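Local coordinates for protein N-acetylmuramoyl-L-alanine amidase (Mycolicibacterium smegmatis, PDB 7AGM) that probably cleaves the amide bond between N-acetylmuramic acid and L-alanine in peptidoglycan, as a zinc-dependent amidase of the Amidase_3 family, at residues L13-N18 with M76-D81; A20-I25 with N82-C87; W57-R62 with E199-Y204; G35-Q40 with P86-R91; A7-F12 with R99-V104. All coordinates share one frame; numbering follows the deposited sequence.

The five contacts follow the Amidase_3 fold from its central sheet to the zinc site. Contact 5 pairs strands 10-15 and 102-109, and contact 1 continues along strand 10-15 to His-17, which binds the zinc with Glu-52 and His-107; the centres of contacts 1 and 5 are about 16 Å apart. Arg-91 of contact 4 joins contact 1 through a salt bridge from its NH1 to Asp-14 OD1 of 2.7 Å. Contact 2, centred about 11 Å from both contact 1 and contact 4, shares Pro-86 and Cys-87 with the latter. Contact 3 is helix packing on the other side of the chain's centre from contact 4, about 25 Å away between centres.

Contact 1. Residues L13-N18 with M76-D81; sequences LDPGHN and MSRGND. With ZN (zinc ion), chain C.
Leu-13, late in strand 10-15, forms a parallel bridge with Met-76, the last residue of strand 73-76, in the central sheet of the Amidase_3 fold; the first chain then turns to the zinc, while the second enters the loop before helix 88-98. Backbone pairing is brief: Ser-77 N donates to Leu-13 O. Beside it, Ser-77 OG donates to Asp-14 OD1 at 2.7 Å on the anti side of the carboxylate, an oxygen shared with Arg-91. Apolar contact is made by Met-76, whose chain bends at its last torsion (56°) and sets CE 3.6 Å from Pro-15 CG, and the two side chains cross at about a right angle. The larger polar group is Arg-78. Its extended chain slides past Pro-15, and NE gives a nearly straight bond (169°) to Pro-15 O, which lies in the guanidinium plane, though NE stands above the carbonyl plane; NH2 reaches Gly-16 O. At the far end NH1 bonds Asn-80 O and makes a salt bridge with Asp-81 OD1 at 2.9 Å, so the guanidinium ties the turn after strand 10-15 to its own loop. That turn delivers His-17 to the metal: ND1 is held by Glu-41 O, and NE2 binds the zinc at 2.1 Å.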
# COMPACT_ATOMS: atom_id res chain seq x y z
N LEU A 13 7.58 -0.04 -4.33
CA LEU A 13 6.91 -0.61 -3.16
C LEU A 13 7.13 0.30 -1.96
O LEU A 13 8.27 0.69 -1.67
CB LEU A 13 7.45 -2.01 -2.86
CG LEU A 13 7.18 -3.06 -3.94
CD1 LEU A 13 7.99 -4.33 -3.65
CD2 LEU A 13 5.68 -3.36 -4.04
N ASP A 14 6.05 0.61 -1.25
CA ASP A 14 6.08 1.53 -0.11
C ASP A 14 5.47 0.87 1.12
O ASP A 14 4.25 0.93 1.34
CB ASP A 14 5.36 2.84 -0.44
CG ASP A 14 5.17 3.72 0.78
OD1 ASP A 14 6.10 3.78 1.62
OD2 ASP A 14 4.10 4.36 0.88
N PRO A 15 6.29 0.24 1.96
CA PRO A 15 5.78 -0.26 3.25
C PRO A 15 5.51 0.91 4.18
O PRO A 15 6.42 1.65 4.55
CB PRO A 15 6.91 -1.17 3.76
CG PRO A 15 8.15 -0.69 3.06
CD PRO A 15 7.73 -0.01 1.77
N GLY A 16 4.23 1.08 4.53
CA GLY A 16 3.82 2.27 5.25
C GLY A 16 4.54 2.43 6.58
O GLY A 16 4.87 1.46 7.26
N HIS A 17 4.81 3.70 6.93
CA HIS A 17 5.31 4.15 8.22
C HIS A 17 6.80 3.85 8.39
O HIS A 17 7.43 3.37 7.46
CB HIS A 17 4.43 3.64 9.37
CG HIS A 17 2.98 3.90 9.13
ND1 HIS A 17 2.40 5.13 9.35
CD2 HIS A 17 2.01 3.10 8.63
CE1 HIS A 17 1.12 5.07 9.02
NE2 HIS A 17 0.86 3.86 8.57
N ASN A 18 7.35 4.18 9.56
CA ASN A 18 8.77 4.01 9.84
C ASN A 18 8.96 3.04 11.00
O ASN A 18 8.09 2.92 11.87
CB ASN A 18 9.44 5.31 10.30
CG ASN A 18 9.16 6.49 9.40
OD1 ASN A 18 9.11 6.37 8.18
ND2 ASN A 18 9.00 7.66 10.01
N MET A 76 12.20 0.19 -3.16
CA MET A 76 11.42 0.37 -1.94
C MET A 76 11.61 1.77 -1.36
O MET A 76 12.65 2.41 -1.54
CB MET A 76 11.75 -0.71 -0.90
CG MET A 76 11.29 -2.09 -1.31
SD MET A 76 11.57 -3.32 -0.04
CE MET A 76 10.70 -2.59 1.34
N SER A 77 10.58 2.24 -0.65
CA SER A 77 10.63 3.57 -0.06
C SER A 77 11.50 3.64 1.19
O SER A 77 11.91 4.73 1.58
CB SER A 77 9.22 4.02 0.31
OG SER A 77 8.67 3.16 1.28
N ARG A 78 11.78 2.51 1.84
CA ARG A 78 12.64 2.49 3.01
C ARG A 78 13.40 1.17 3.02
O ARG A 78 12.99 0.20 2.38
CB ARG A 78 11.86 2.70 4.31
CG ARG A 78 10.78 1.66 4.59
CD ARG A 78 10.16 1.98 5.93
NE ARG A 78 8.89 1.32 6.25
CZ ARG A 78 8.71 0.43 7.23
NH1 ARG A 78 9.74 0.02 7.96
NH2 ARG A 78 7.50 -0.04 7.47
N GLY A 79 14.50 1.16 3.77
CA GLY A 79 15.43 0.05 3.73
C GLY A 79 15.63 -0.68 5.04
O GLY A 79 16.48 -1.56 5.13
N ASN A 80 14.85 -0.33 6.06
CA ASN A 80 14.91 -1.02 7.35
C ASN A 80 13.59 -0.81 8.07
O ASN A 80 12.70 -0.09 7.61
CB ASN A 80 16.08 -0.51 8.20
CG ASN A 80 15.97 0.96 8.52
OD1 ASN A 80 14.98 1.42 9.13
ND2 ASN A 80 16.98 1.73 8.13
N ASP A 81 13.48 -1.44 9.25
CA ASP A 81 12.30 -1.34 10.09
C ASP A 81 12.67 -0.91 11.51
O ASP A 81 11.98 -1.24 12.47
CB ASP A 81 11.53 -2.67 10.10
CG ASP A 81 10.16 -2.55 10.73
OD1 ASP A 81 9.48 -1.55 10.44
OD2 ASP A 81 9.77 -3.44 11.51
ZN ZN C . -0.86 3.07 7.64
O HOH W 1 -1.83 3.96 9.32
O HOH W 2 -1.65 5.11 7.20
O HOH W 3 -2.87 2.56 7.70

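Contact 2. Residues A20-I25 with N82-C87; sequences ANDASI and NALGPC
Leu-84 reaches into the bend formed by residues 20-25 and makes most of the close side-chain contact. Its two methyls divide the work. CD2 lies 3.4 Å from Ala-20 O and also meets the CA of Asn-21, whereas CD1 sits against the carboxylate of Asp-22, 3.3 Å from OD2. The Asp-22 and Leu-84 side chains cross at about a right angle. Asp-22 has CG between its backbone N and carbonyl carbon (chi1 71°), which turns the carboxylate back over its own loop, where OD1 accepts from Ser-24 N at 2.9 Å, the donor standing well above the carboxylate plane. Ala-20 adds its CB, 3.5 Å from Asn-82 O. Backbone support is slighter: Leu-84 CA makes a CH...O contact to Ala-20 O, and Ala-20 N gives a weak hydrogen bond of 3.3 Å to Ala-83 O. Away from this grip the packing thins. Ile-25 CG2 comes only to 4.3 Å from Leu-84 CD2, Ser-24 and Asn-82 form the loose, exposed side, and even the Leu-84 packing is at the surface. The arrangement is a surface packing of two loops, one following strand 10-15 and the other leading into helix 88-98, with an Asx turn at Asp-22.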
# COMPACT_ATOMS: atom_id res chain seq x y z
N ALA A 20 11.12 3.60 13.29
CA ALA A 20 11.31 4.46 14.44
C ALA A 20 10.93 5.88 14.05
O ALA A 20 11.03 6.26 12.88
CB ALA A 20 12.76 4.41 14.95
N ASN A 21 10.49 6.66 15.03
CA ASN A 21 10.03 8.02 14.79
C ASN A 21 10.72 8.98 15.74
O ASN A 21 11.10 8.62 16.86
CB ASN A 21 8.51 8.15 14.93
CG ASN A 21 7.76 7.36 13.89
OD1 ASN A 21 7.58 7.81 12.76
ND2 ASN A 21 7.32 6.16 14.26
N ASP A 22 10.88 10.22 15.29
CA ASP A 22 11.39 11.29 16.14
C ASP A 22 10.51 12.53 16.02
O ASP A 22 9.39 12.45 15.51
CB ASP A 22 12.86 11.62 15.83
CG ASP A 22 13.05 12.33 14.48
OD1 ASP A 22 12.10 12.41 13.66
OD2 ASP A 22 14.17 12.82 14.25
N ALA A 23 11.02 13.68 16.46
CA ALA A 23 10.21 14.90 16.45
C ALA A 23 9.99 15.44 15.04
O ALA A 23 9.09 16.27 14.85
CB ALA A 23 10.84 15.98 17.33
N SER A 24 10.78 15.00 14.07
CA SER A 24 10.66 15.53 12.72
C SER A 24 9.45 15.01 11.96
O SER A 24 9.13 15.53 10.88
CB SER A 24 11.95 15.29 11.92
OG SER A 24 12.32 13.93 11.93
N ILE A 25 8.75 13.99 12.48
CA ILE A 25 7.57 13.48 11.79
C ILE A 25 6.37 14.41 11.88
O ILE A 25 5.40 14.23 11.14
CB ILE A 25 7.20 12.05 12.22
CG1 ILE A 25 6.55 12.05 13.61
CG2 ILE A 25 8.43 11.14 12.18
CD1 ILE A 25 6.03 10.68 14.04
N ASN A 82 13.77 -0.16 11.66
CA ASN A 82 14.18 0.26 12.99
C ASN A 82 14.69 1.70 13.03
O ASN A 82 15.29 2.09 14.05
CB ASN A 82 15.22 -0.70 13.59
CG ASN A 82 16.54 -0.69 12.84
OD1 ASN A 82 16.62 -0.23 11.71
ND2 ASN A 82 17.58 -1.21 13.48
N ALA A 83 14.48 2.50 11.99
CA ALA A 83 14.97 3.87 11.97
C ALA A 83 13.98 4.74 11.20
O ALA A 83 12.98 4.25 10.65
CB ALA A 83 16.38 3.93 11.37
N LEU A 84 14.26 6.04 11.17
CA LEU A 84 13.39 6.98 10.47
C LEU A 84 13.30 6.63 8.99
O LEU A 84 14.25 6.13 8.38
CB LEU A 84 13.93 8.40 10.62
CG LEU A 84 13.77 9.06 11.99
CD1 LEU A 84 14.55 10.37 12.03
CD2 LEU A 84 12.31 9.30 12.29
N GLY A 85 12.12 6.88 8.42
CA GLY A 85 11.88 6.74 7.00
C GLY A 85 11.35 8.03 6.42
O GLY A 85 11.12 9.01 7.14
N PRO A 86 11.15 8.08 5.10
CA PRO A 86 10.84 9.35 4.44
C PRO A 86 9.42 9.84 4.74
O PRO A 86 8.52 9.06 5.04
CB PRO A 86 10.99 9.03 2.95
CG PRO A 86 11.76 7.75 2.89
CD PRO A 86 11.37 7.00 4.13
N CYS A 87 9.25 11.16 4.62
CA CYS A 87 7.93 11.77 4.75
C CYS A 87 7.00 11.32 3.62
O CYS A 87 7.44 10.81 2.58
CB CYS A 87 8.04 13.30 4.70
SG CYS A 87 9.09 14.02 5.97

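Contact 3. Residues W57-R62 with E199-Y204; sequences WDTTLR and EGRQKY
Asp-58 OD2 takes two arginine bonds at once: Arg-201 NE at 2.7 Å from helix 198-219, and Arg-62 NE at 2.8 Å from one turn on in its own helix. Both are nearly straight, and they come from opposite faces of the carboxylate, while the oxygen lies in the plane of each guanidinium. Two charges on one acceptor probably keep Asp-58 ionised. Water 4 completes the network by donating weakly to Asp-58 OD1 and accepting from NH2 of both arginines. It thus bridges two like-charged ends whose NH2 atoms are 4.4 Å apart.

Farther along, Arg-62 NH1 bonds Gln-202 OE1 at 2.9 Å, in the amide plane and on a lone pair. The bend of Gln-202 at its second torsion (66°) turns that amide toward helix 52-69, and water 5 links its NE2 to Arg-62 O. Outward from the charges, Thr-59 lies where the backbones come nearest. Its OG1, already bonded to Phe-55 O, packs against Arg-201 CB at 3.6 Å, and its CG2 touches Tyr-204 CB at 4.1 Å. Tyr-204 then directs its ring away, to meet that of Phe-55. The axes of the short segments 57-62 and 199-204 approach to 8.6 Å and cross at -56°. This is helix-helix packing between 52-69 and 198-219, joined by a partly exposed salt-bridge network of Asp-58, Arg-62 and Arg-201.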
# COMPACT_ATOMS: atom_id res chain seq x y z
N TRP A 57 6.41 -3.79 6.63
CA TRP A 57 7.78 -4.08 6.22
C TRP A 57 7.92 -5.53 5.78
O TRP A 57 8.35 -5.82 4.65
CB TRP A 57 8.72 -3.76 7.39
CG TRP A 57 10.13 -4.19 7.16
CD1 TRP A 57 10.80 -5.20 7.81
CD2 TRP A 57 11.06 -3.62 6.24
NE1 TRP A 57 12.09 -5.28 7.34
CE2 TRP A 57 12.27 -4.32 6.38
CE3 TRP A 57 10.98 -2.57 5.31
CZ2 TRP A 57 13.39 -4.02 5.61
CZ3 TRP A 57 12.10 -2.27 4.55
CH2 TRP A 57 13.29 -3.00 4.70
N ASP A 58 7.54 -6.47 6.65
CA ASP A 58 7.76 -7.88 6.31
C ASP A 58 6.89 -8.32 5.13
O ASP A 58 7.36 -9.05 4.25
CB ASP A 58 7.53 -8.76 7.54
CG ASP A 58 7.93 -10.19 7.29
OD1 ASP A 58 9.15 -10.45 7.22
OD2 ASP A 58 7.03 -11.04 7.13
N THR A 59 5.64 -7.85 5.08
CA THR A 59 4.79 -8.18 3.94
C THR A 59 5.38 -7.65 2.64
O THR A 59 5.38 -8.35 1.62
CB THR A 59 3.38 -7.63 4.18
OG1 THR A 59 2.86 -8.18 5.39
CG2 THR A 59 2.44 -8.00 3.03
N THR A 60 5.93 -6.43 2.68
CA THR A 60 6.51 -5.85 1.47
C THR A 60 7.75 -6.62 1.02
O THR A 60 7.96 -6.80 -0.19
CB THR A 60 6.79 -4.36 1.65
OG1 THR A 60 5.57 -3.67 1.97
CG2 THR A 60 7.36 -3.77 0.36
N LEU A 61 8.56 -7.12 1.97
CA LEU A 61 9.71 -7.93 1.60
C LEU A 61 9.28 -9.19 0.86
O LEU A 61 9.94 -9.63 -0.09
CB LEU A 61 10.51 -8.31 2.85
CG LEU A 61 11.26 -7.17 3.54
CD1 LEU A 61 11.98 -7.69 4.79
CD2 LEU A 61 12.25 -6.51 2.58
N ARG A 62 8.18 -9.79 1.30
CA ARG A 62 7.66 -10.97 0.62
C ARG A 62 7.14 -10.63 -0.76
O ARG A 62 7.39 -11.38 -1.72
CB ARG A 62 6.58 -11.62 1.49
CG ARG A 62 7.15 -12.17 2.79
CD ARG A 62 6.07 -12.54 3.79
NE ARG A 62 6.64 -12.89 5.10
CZ ARG A 62 7.03 -14.11 5.44
NH1 ARG A 62 6.91 -15.12 4.59
NH2 ARG A 62 7.54 -14.32 6.65
N GLU A 199 3.02 -16.84 7.97
CA GLU A 199 2.20 -17.41 6.91
C GLU A 199 1.07 -16.47 6.52
O GLU A 199 0.70 -16.39 5.34
CB GLU A 199 1.65 -18.78 7.32
CG GLU A 199 2.72 -19.85 7.44
CD GLU A 199 3.45 -19.81 8.78
OE1 GLU A 199 2.90 -19.23 9.74
OE2 GLU A 199 4.57 -20.36 8.86
N GLY A 200 0.51 -15.75 7.49
CA GLY A 200 -0.49 -14.75 7.16
C GLY A 200 0.07 -13.61 6.33
O GLY A 200 -0.57 -13.15 5.38
N ARG A 201 1.28 -13.14 6.67
CA ARG A 201 1.89 -12.08 5.88
C ARG A 201 2.21 -12.58 4.47
O ARG A 201 2.06 -11.83 3.49
CB ARG A 201 3.12 -11.52 6.60
CG ARG A 201 2.76 -10.84 7.93
CD ARG A 201 3.90 -10.04 8.53
NE ARG A 201 5.03 -10.90 8.91
CZ ARG A 201 5.17 -11.51 10.08
NH1 ARG A 201 4.25 -11.37 11.03
NH2 ARG A 201 6.24 -12.26 10.32
N GLN A 202 2.62 -13.84 4.35
CA GLN A 202 2.81 -14.42 3.02
C GLN A 202 1.50 -14.49 2.25
O GLN A 202 1.47 -14.28 1.03
CB GLN A 202 3.44 -15.81 3.13
CG GLN A 202 3.90 -16.38 1.80
CD GLN A 202 5.04 -15.59 1.19
OE1 GLN A 202 6.01 -15.26 1.88
NE2 GLN A 202 4.93 -15.26 -0.10
N LYS A 203 0.40 -14.78 2.95
CA LYS A 203 -0.93 -14.83 2.33
C LYS A 203 -1.29 -13.47 1.74
O LYS A 203 -1.72 -13.38 0.58
CB LYS A 203 -1.94 -15.27 3.39
CG LYS A 203 -3.40 -15.35 2.96
CD LYS A 203 -4.30 -15.48 4.20
CE LYS A 203 -5.78 -15.56 3.85
NZ LYS A 203 -6.07 -16.75 3.02
N TYR A 204 -1.12 -12.41 2.53
CA TYR A 204 -1.36 -11.07 2.00
C TYR A 204 -0.43 -10.76 0.83
O TYR A 204 -0.85 -10.20 -0.19
CB TYR A 204 -1.16 -10.02 3.09
CG TYR A 204 -2.26 -9.96 4.13
CD1 TYR A 204 -3.57 -9.62 3.78
CD2 TYR A 204 -1.98 -10.21 5.47
CE1 TYR A 204 -4.57 -9.55 4.74
CE2 TYR A 204 -2.97 -10.14 6.43
CZ TYR A 204 -4.26 -9.82 6.07
OH TYR A 204 -5.23 -9.75 7.05
O HOH W 4 8.79 -12.84 8.90
O HOH W 5 7.39 -14.14 -1.56

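Contact 4. Residues G35-Q40 with P86-R91; sequences GTKNCQ and PCVDER
Cys-39 and Cys-87 are joined by a disulfide, a covalent tie between the end of the small antiparallel hairpin (strands 28-30 and 36-38) and the start of helix 88-98. The SG atoms are 2.0 Å apart and the bridge has a torsion of -84°, near the relaxed right angle of a disulfide. Cys-39 carries its SG anti to the backbone N (chi1 158°), directed across to Cys-87.

Backbone bonding reinforces the link beside the sulfurs. Cys-87 occupies the N-cap position, and Val-88 N, in the first turn, donates to Cys-39 O at 2.9 Å, so the loop supplies an acceptor to the helix start; Glu-90 OE1 in turn receives Cys-87 N. Both methyls of Val-88 pack close to that same carbonyl, CG1 at 3.5 Å from Cys-39 O.

The next grip is on Pro-86 O. Arg-91 NE gives it an almost perfectly straight bond (177°) from above the carbonyl plane, with the oxygen in the plane of the guanidinium. In the conformer given, one of two, Gln-40 NE2 also bonds Pro-86 O, at 3.0 Å and in the carbonyl plane; its close approach to the Arg-91 guanidinium, donor against donor, is doubtful.

Arg-91 continues inward, its NH2 bonded to His-17 O and its NH1 directed to Asp-14, so helix 88-98 also reaches the zinc-binding loop after strand 10-15. Val-88 also touches Val-29 of strand 28-30 and Ala-169 of helix 169-173.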
# COMPACT_ATOMS: atom_id res chain seq x y z
N GLY A 35 -3.18 21.74 0.81
CA GLY A 35 -3.00 21.73 2.24
C GLY A 35 -1.68 21.09 2.64
O GLY A 35 -0.80 20.84 1.82
N THR A 36 -1.56 20.84 3.94
CA THR A 36 -0.41 20.13 4.47
C THR A 36 -0.88 19.10 5.49
O THR A 36 -2.02 19.13 5.95
CB THR A 36 0.63 21.06 5.13
OG1 THR A 36 0.07 21.64 6.32
CG2 THR A 36 1.03 22.17 4.18
N LYS A 37 0.02 18.17 5.81
CA LYS A 37 -0.21 17.22 6.88
C LYS A 37 1.14 16.80 7.45
O LYS A 37 2.20 17.20 6.94
CB LYS A 37 -1.06 16.02 6.42
CG LYS A 37 -0.42 15.16 5.35
CD LYS A 37 -1.44 14.21 4.73
CE LYS A 37 -2.11 13.34 5.79
NZ LYS A 37 -3.01 12.31 5.17
N ASN A 38 1.10 16.00 8.51
CA ASN A 38 2.33 15.58 9.16
C ASN A 38 3.20 14.77 8.21
O ASN A 38 2.71 13.96 7.42
CB ASN A 38 2.01 14.75 10.41
CG ASN A 38 1.52 15.60 11.57
OD1 ASN A 38 1.18 16.77 11.40
ND2 ASN A 38 1.49 15.01 12.75
N CYS A 39 4.52 15.01 8.29
CA CYS A 39 5.51 14.25 7.54
C CYS A 39 5.28 12.74 7.67
O CYS A 39 5.26 12.02 6.67
CB CYS A 39 6.91 14.63 8.03
SG CYS A 39 8.22 13.43 7.71
N GLN A 40 5.12 12.26 8.89
CA GLN A 40 4.83 10.85 9.10
C GLN A 40 3.88 10.67 10.27
O GLN A 40 3.66 11.58 11.07
CB GLN A 40 6.10 10.02 9.32
CG GLN A 40 6.66 9.39 8.04
CD GLN A 40 5.69 8.43 7.38
OE1 GLN A 40 4.74 7.95 8.01
NE2 GLN A 40 5.92 8.14 6.11
N PRO A 86 11.15 8.08 5.10
CA PRO A 86 10.84 9.35 4.44
C PRO A 86 9.42 9.84 4.74
O PRO A 86 8.52 9.06 5.04
CB PRO A 86 10.99 9.03 2.95
CG PRO A 86 11.76 7.75 2.89
CD PRO A 86 11.37 7.00 4.13
N CYS A 87 9.25 11.16 4.62
CA CYS A 87 7.93 11.77 4.75
C CYS A 87 7.00 11.32 3.62
O CYS A 87 7.44 10.81 2.58
CB CYS A 87 8.04 13.30 4.70
SG CYS A 87 9.09 14.02 5.97
N VAL A 88 5.70 11.55 3.83
CA VAL A 88 4.70 11.07 2.87
C VAL A 88 4.85 11.74 1.51
O VAL A 88 4.62 11.10 0.48
CB VAL A 88 3.27 11.17 3.44
CG1 VAL A 88 3.07 10.19 4.59
CG2 VAL A 88 2.97 12.59 3.87
N ASP A 89 5.24 13.02 1.48
CA ASP A 89 5.49 13.66 0.19
C ASP A 89 6.75 13.11 -0.46
O ASP A 89 6.79 12.92 -1.68
CB ASP A 89 5.52 15.18 0.32
CG ASP A 89 6.65 15.69 1.21
OD1 ASP A 89 7.07 14.98 2.14
OD2 ASP A 89 7.09 16.84 0.99
N GLU A 90 7.78 12.83 0.35
CA GLU A 90 9.02 12.26 -0.17
C GLU A 90 8.81 10.87 -0.76
O GLU A 90 9.43 10.52 -1.76
CB GLU A 90 10.08 12.23 0.94
CG GLU A 90 10.52 13.61 1.42
CD GLU A 90 11.49 13.59 2.61
OE1 GLU A 90 11.45 12.65 3.43
OE2 GLU A 90 12.29 14.54 2.73
N ARG A 91 7.93 10.06 -0.15
CA ARG A 91 7.66 8.75 -0.72
C ARG A 91 7.01 8.86 -2.10
O ARG A 91 7.31 8.06 -3.00
CB ARG A 91 6.80 7.92 0.25
CG ARG A 91 7.51 7.62 1.57
CD ARG A 91 6.58 6.97 2.56
NE ARG A 91 7.25 6.80 3.85
CZ ARG A 91 7.34 5.65 4.54
NH1 ARG A 91 6.79 4.54 4.07
NH2 ARG A 91 7.98 5.64 5.70

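Contact 5. Residues A7-F12 with R99-V104; sequences AGMIVF and RPHAIV
Phe-12 and Ile-103 pair on one side of two parallel strands, 10-15 and 102-109, neighbours in the central sheet of the Amidase_3 fold. Ile-103 CG2 approaches the ring at its edge, 4.1 Å from CD2. With CG anti to the backbone N (chi1 -174°), the Phe-12 ring leads off toward Met-94 and Ala-95 of helix 88-98. Val-11 and Ala-102 face the other side, Val-11 touching Ile-212 of helix 198-219, so helices lie against both faces of the sheet. Ile-10 CG2 extends the apolar zone to Pro-100 CB.

Backbone bonds give the parallel ladder. Phe-12 N donates to Ala-102 O and Val-104 N to Phe-12 O, each at 3.0 Å, and the short strand segments are twisted by 25°. CH...O contacts from Val-11 CA and Ile-103 CA add to them. At the start of the pairing Ile-10 O accepts twice, from His-101 N at 2.8 Å and from Ala-102 N at 3.2 Å, where the incoming chain turns into the strand.

The polar edge is the His-101 side chain. Met-9 crosses it at about a right angle, its bent chain laying CE off-centre over the ring, 4.1 Å from the centroid. In the ring plane, His-101 ND1 accepts from the backbone N of Ile-10 at 3.0 Å.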
# COMPACT_ATOMS: atom_id res chain seq x y z
N ALA A 7 8.23 -9.02 -17.32
CA ALA A 7 9.60 -8.91 -16.86
C ALA A 7 10.20 -7.60 -17.36
O ALA A 7 9.91 -7.14 -18.47
CB ALA A 7 10.43 -10.10 -17.35
N GLY A 8 10.99 -6.95 -16.51
CA GLY A 8 11.57 -5.67 -16.83
C GLY A 8 10.72 -4.48 -16.44
O GLY A 8 11.26 -3.37 -16.34
N MET A 9 9.41 -4.66 -16.23
CA MET A 9 8.59 -3.56 -15.76
C MET A 9 8.99 -3.19 -14.34
O MET A 9 9.64 -3.96 -13.63
CB MET A 9 7.11 -3.91 -15.88
CG MET A 9 6.68 -4.11 -17.35
SD MET A 9 4.94 -4.53 -17.56
CE MET A 9 4.16 -2.92 -17.56
N ILE A 10 8.61 -1.98 -13.92
CA ILE A 10 9.13 -1.35 -12.71
C ILE A 10 8.00 -1.14 -11.72
O ILE A 10 6.99 -0.49 -12.04
CB ILE A 10 9.82 -0.01 -13.02
CG1 ILE A 10 10.92 -0.20 -14.08
CG2 ILE A 10 10.36 0.61 -11.76
CD1 ILE A 10 11.32 1.09 -14.73
N VAL A 11 8.17 -1.64 -10.50
CA VAL A 11 7.21 -1.47 -9.41
C VAL A 11 7.91 -0.79 -8.25
O VAL A 11 8.97 -1.26 -7.78
CB VAL A 11 6.62 -2.82 -8.96
CG1 VAL A 11 5.69 -2.63 -7.76
CG2 VAL A 11 5.90 -3.51 -10.12
N PHE A 12 7.33 0.31 -7.76
CA PHE A 12 7.79 0.95 -6.53
C PHE A 12 6.93 0.48 -5.37
O PHE A 12 5.69 0.57 -5.43
CB PHE A 12 7.71 2.48 -6.66
CG PHE A 12 8.30 3.21 -5.48
CD1 PHE A 12 9.67 3.42 -5.39
CD2 PHE A 12 7.48 3.71 -4.47
CE1 PHE A 12 10.22 4.10 -4.30
CE2 PHE A 12 8.02 4.40 -3.40
CZ PHE A 12 9.40 4.59 -3.31
N ARG A 99 9.60 6.82 -12.40
CA ARG A 99 8.65 6.71 -13.49
C ARG A 99 8.18 5.25 -13.63
O ARG A 99 8.31 4.65 -14.71
CB ARG A 99 9.23 7.23 -14.80
CG ARG A 99 9.97 8.56 -14.67
CD ARG A 99 10.41 9.09 -16.02
NE ARG A 99 9.23 9.45 -16.80
CZ ARG A 99 8.70 10.68 -16.85
NH1 ARG A 99 9.27 11.68 -16.20
NH2 ARG A 99 7.61 10.89 -17.56
N PRO A 100 7.66 4.66 -12.56
CA PRO A 100 7.37 3.22 -12.58
C PRO A 100 6.10 2.91 -13.35
O PRO A 100 5.28 3.78 -13.66
CB PRO A 100 7.17 2.91 -11.09
CG PRO A 100 6.61 4.17 -10.54
CD PRO A 100 7.25 5.29 -11.30
N HIS A 101 5.94 1.61 -13.63
CA HIS A 101 4.69 1.13 -14.20
C HIS A 101 3.60 0.92 -13.16
O HIS A 101 2.41 0.93 -13.50
CB HIS A 101 4.94 -0.17 -14.97
CG HIS A 101 5.92 0.00 -16.09
ND1 HIS A 101 7.26 -0.29 -15.96
CD2 HIS A 101 5.75 0.51 -17.33
CE1 HIS A 101 7.87 -0.01 -17.09
NE2 HIS A 101 6.98 0.48 -17.94
N ALA A 102 3.98 0.71 -11.90
CA ALA A 102 3.00 0.54 -10.83
C ALA A 102 3.64 0.94 -9.52
O ALA A 102 4.83 0.69 -9.30
CB ALA A 102 2.52 -0.92 -10.73
N ILE A 103 2.84 1.54 -8.65
CA ILE A 103 3.23 1.90 -7.29
C ILE A 103 2.23 1.25 -6.34
O ILE A 103 1.02 1.39 -6.53
CB ILE A 103 3.22 3.42 -7.10
CG1 ILE A 103 4.16 4.09 -8.11
CG2 ILE A 103 3.55 3.78 -5.65
CD1 ILE A 103 3.87 5.61 -8.31
N VAL A 104 2.73 0.56 -5.32
CA VAL A 104 1.85 -0.01 -4.29
C VAL A 104 2.37 0.40 -2.92
O VAL A 104 3.51 0.09 -2.57
CB VAL A 104 1.72 -1.55 -4.39
CG1 VAL A 104 0.76 -2.06 -3.32
CG2 VAL A 104 1.27 -1.97 -5.77